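Local atomic coordinates of putative oxygenase (Streptomyces viridochromogenes Tue57, PDB entry 4XAA), a protein that probably acts as an iron- and 2-oxoglutarate-dependent oxygenase, carrying out oxidative cyclization in the biosynthesis of an orthosomycin antibiotic. Residues Arg126-Val131 with Glu213-Ala218. Residues are numbered along the deposited sequence; the frame is centred on the assembly and turned at random.
Sequences RDRVNV and EYADPA. With NI (nickel (II) ion), chain B.
Next to the metal site of this double-stranded beta-helix, a salt bridge between Arg128 and Glu213 ties the loop after strand 122-125 to the end of strand 207-215. Arg128 NH2 lies 3.0 Å from Glu213 OE2 in a fairly straight hydrogen bond, with an N-H...O angle of 160°. Arg128 NE adds a weak bond to Glu213 OE2 at 3.4 Å, so a single carboxylate oxygen faces the NE-NH2 edge of the guanidinium. OE2 lies nearly in the guanidinium plane, whereas NH2 meets the carboxylate on its anti side and well out of its plane; the two planes are 30° apart. Glu213 spans the gap as an extended chain, its CG anti to the backbone N (chi1 179°), while Arg128 bends at chi2 and chi3 to turn that edge toward it. Thr107 OG1 on neighbouring strand 105-114 also hydrogen-bonds to OE2.

The preceding loop residue, Asp127, supplies the carboxylate of a His-X-Asp...His metal triad, the facial arrangement familiar from 2-oxoglutarate-dependent oxygenases. Asp127 OD1 binds the nickel ion at 2.3 Å, together with His125, His196 and water 1; two further modelled waters are too close together for both to be taken at face value. Asp127 OD2 accepts a hydrogen bond of 2.7 Å from water 1 and is also bonded to His190, which helps fix the rotation of the carboxylate. Glu213 OE1 comes no closer than 5.6 Å to Asp127 OD2, and the arginine pairs with OE2, the Glu213 oxygen farther from the metal.

At the other end of the guanidinium, Arg128 NH1 bonds to Asn130 OD1 at 3.3 Å and to the carbonyl of Pro220 in the C-terminal tail. Ala215 CB packs obliquely against the group, 4.3 Å from Arg128 NH2.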
loop_
_atom_site.group_PDB
_atom_site.type_symbol
_atom_site.label_atom_id
_atom_site.label_comp_id
_atom_site.label_asym_id
_atom_site.label_seq_id
_atom_site.Cartn_x
_atom_site.Cartn_y
_atom_site.Cartn_z
ATOM N N ARG A 126 -11.321 0.615 -6.417
ATOM C CA ARG A 126 -11.084 -0.786 -6.150
ATOM C C ARG A 126 -9.889 -1.112 -6.999
ATOM O O ARG A 126 -9.832 -0.679 -8.150
ATOM C CB ARG A 126 -12.293 -1.658 -6.510
ATOM C CG ARG A 126 -13.602 -1.150 -5.896
ATOM C CD ARG A 126 -14.805 -1.967 -6.315
ATOM N NE ARG A 126 -15.006 -3.091 -5.417
ATOM C CZ ARG A 126 -15.949 -4.010 -5.577
ATOM N NH1 ARG A 126 -16.767 -3.935 -6.620
ATOM N NH2 ARG A 126 -16.069 -5.005 -4.696
ATOM N N ASP A 127 -8.921 -1.834 -6.442
ATOM C CA ASP A 127 -7.727 -2.200 -7.191
ATOM C C ASP A 127 -8.055 -3.143 -8.359
ATOM O O ASP A 127 -7.665 -2.885 -9.489
ATOM C CB ASP A 127 -6.695 -2.831 -6.257
ATOM C CG ASP A 127 -6.042 -1.817 -5.353
ATOM O OD1 ASP A 127 -5.998 -0.629 -5.727
ATOM O OD2 ASP A 127 -5.569 -2.198 -4.266
ATOM N N ARG A 128 -8.781 -4.223 -8.080
ATOM C CA ARG A 128 -9.228 -5.166 -9.115
ATOM C C ARG A 128 -10.604 -5.720 -8.768
ATOM O O ARG A 128 -10.915 -5.899 -7.583
ATOM C CB ARG A 128 -8.256 -6.345 -9.260
ATOM C CG ARG A 128 -6.914 -6.036 -9.872
ATOM C CD ARG A 128 -6.506 -7.183 -10.756
ATOM N NE ARG A 128 -5.410 -7.954 -10.194
ATOM C CZ ARG A 128 -5.191 -9.238 -10.460
ATOM N NH1 ARG A 128 -6.010 -9.909 -11.267
ATOM N NH2 ARG A 128 -4.155 -9.847 -9.909
ATOM N N VAL A 129 -11.423 -6.003 -9.779
ATOM C CA VAL A 129 -12.659 -6.746 -9.540
ATOM C C VAL A 129 -12.830 -7.941 -10.472
ATOM O O VAL A 129 -13.915 -8.520 -10.524
ATOM C CB VAL A 129 -13.916 -5.866 -9.668
ATOM C CG1 VAL A 129 -13.873 -4.730 -8.662
ATOM C CG2 VAL A 129 -14.066 -5.353 -11.087
ATOM N N ASN A 130 -11.769 -8.325 -11.184
ATOM C CA ASN A 130 -11.831 -9.504 -12.042
ATOM C C ASN A 130 -11.399 -10.771 -11.299
ATOM O O ASN A 130 -11.170 -11.824 -11.902
ATOM C CB ASN A 130 -10.976 -9.299 -13.295
ATOM C CG ASN A 130 -9.494 -9.218 -12.985
ATOM O OD1 ASN A 130 -9.089 -8.934 -11.848
ATOM N ND2 ASN A 130 -8.673 -9.465 -13.992
ATOM N N VAL A 131 -11.280 -10.664 -9.980
ATOM C CA VAL A 131 -11.001 -11.828 -9.150
ATOM C C VAL A 131 -11.972 -11.855 -7.985
ATOM O O VAL A 131 -12.458 -10.813 -7.553
ATOM C CB VAL A 131 -9.557 -11.830 -8.609
ATOM C CG1 VAL A 131 -8.561 -12.139 -9.716
ATOM C CG2 VAL A 131 -9.236 -10.492 -7.924
ATOM N N GLU A 213 1.710 -6.606 -4.607
ATOM C CA GLU A 213 0.485 -7.362 -4.797
ATOM C C GLU A 213 0.781 -8.850 -4.899
ATOM O O GLU A 213 1.653 -9.250 -5.658
ATOM C CB GLU A 213 -0.249 -6.880 -6.037
ATOM C CG GLU A 213 -1.522 -7.637 -6.320
ATOM C CD GLU A 213 -2.276 -7.055 -7.497
ATOM O OE1 GLU A 213 -2.714 -5.884 -7.400
ATOM O OE2 GLU A 213 -2.422 -7.759 -8.518
ATOM N N TYR A 214 0.067 -9.655 -4.116
ATOM C CA TYR A 214 0.223 -11.103 -4.153
ATOM C C TYR A 214 -1.062 -11.755 -4.591
ATOM O O TYR A 214 -2.146 -11.357 -4.150
ATOM C CB TYR A 214 0.637 -11.671 -2.786
ATOM C CG TYR A 214 1.967 -11.164 -2.290
ATOM C CD1 TYR A 214 3.148 -11.886 -2.511
ATOM C CD2 TYR A 214 2.047 -9.960 -1.609
ATOM C CE1 TYR A 214 4.364 -11.405 -2.049
ATOM C CE2 TYR A 214 3.243 -9.475 -1.154
ATOM C CZ TYR A 214 4.393 -10.194 -1.373
ATOM O OH TYR A 214 5.568 -9.671 -0.910
ATOM N N ALA A 215 -0.938 -12.788 -5.423
ATOM C CA ALA A 215 -2.109 -13.375 -6.053
ATOM C C ALA A 215 -2.103 -14.886 -6.058
ATOM O O ALA A 215 -1.068 -15.505 -6.252
ATOM C CB ALA A 215 -2.235 -12.862 -7.493
ATOM N N ASP A 216 -3.278 -15.466 -5.838
ATOM C CA ASP A 216 -3.537 -16.840 -6.213
ATOM C C ASP A 216 -3.046 -16.997 -7.646
ATOM O O ASP A 216 -3.517 -16.281 -8.521
ATOM C CB ASP A 216 -5.031 -17.157 -6.102
ATOM C CG ASP A 216 -5.363 -18.609 -6.441
ATOM O OD1 ASP A 216 -4.543 -19.313 -7.060
ATOM O OD2 ASP A 216 -6.467 -19.057 -6.086
ATOM N N PRO A 217 -2.107 -17.927 -7.886
ATOM C CA PRO A 217 -1.514 -18.128 -9.221
ATOM C C PRO A 217 -2.544 -18.514 -10.284
ATOM O O PRO A 217 -2.304 -18.269 -11.447
ATOM C CB PRO A 217 -0.494 -19.265 -8.999
ATOM C CG PRO A 217 -0.230 -19.254 -7.539
ATOM C CD PRO A 217 -1.503 -18.814 -6.876
ATOM N N ALA A 218 -3.683 -19.075 -9.884
ATOM C CA ALA A 218 -4.746 -19.403 -10.838
ATOM C C ALA A 218 -5.578 -18.180 -11.232
ATOM O O ALA A 218 -6.411 -18.257 -12.125
ATOM C CB ALA A 218 -5.647 -20.481 -10.268
HETATM NI NI NI B . -5.208 1.006 -4.326
HETATM O O HOH W 1 -3.772 -0.372 -3.338
HETATM O O HOH W 2 -3.772 2.920 -3.420
HETATM O O HOH W 3 -3.242 1.779 -5.374
#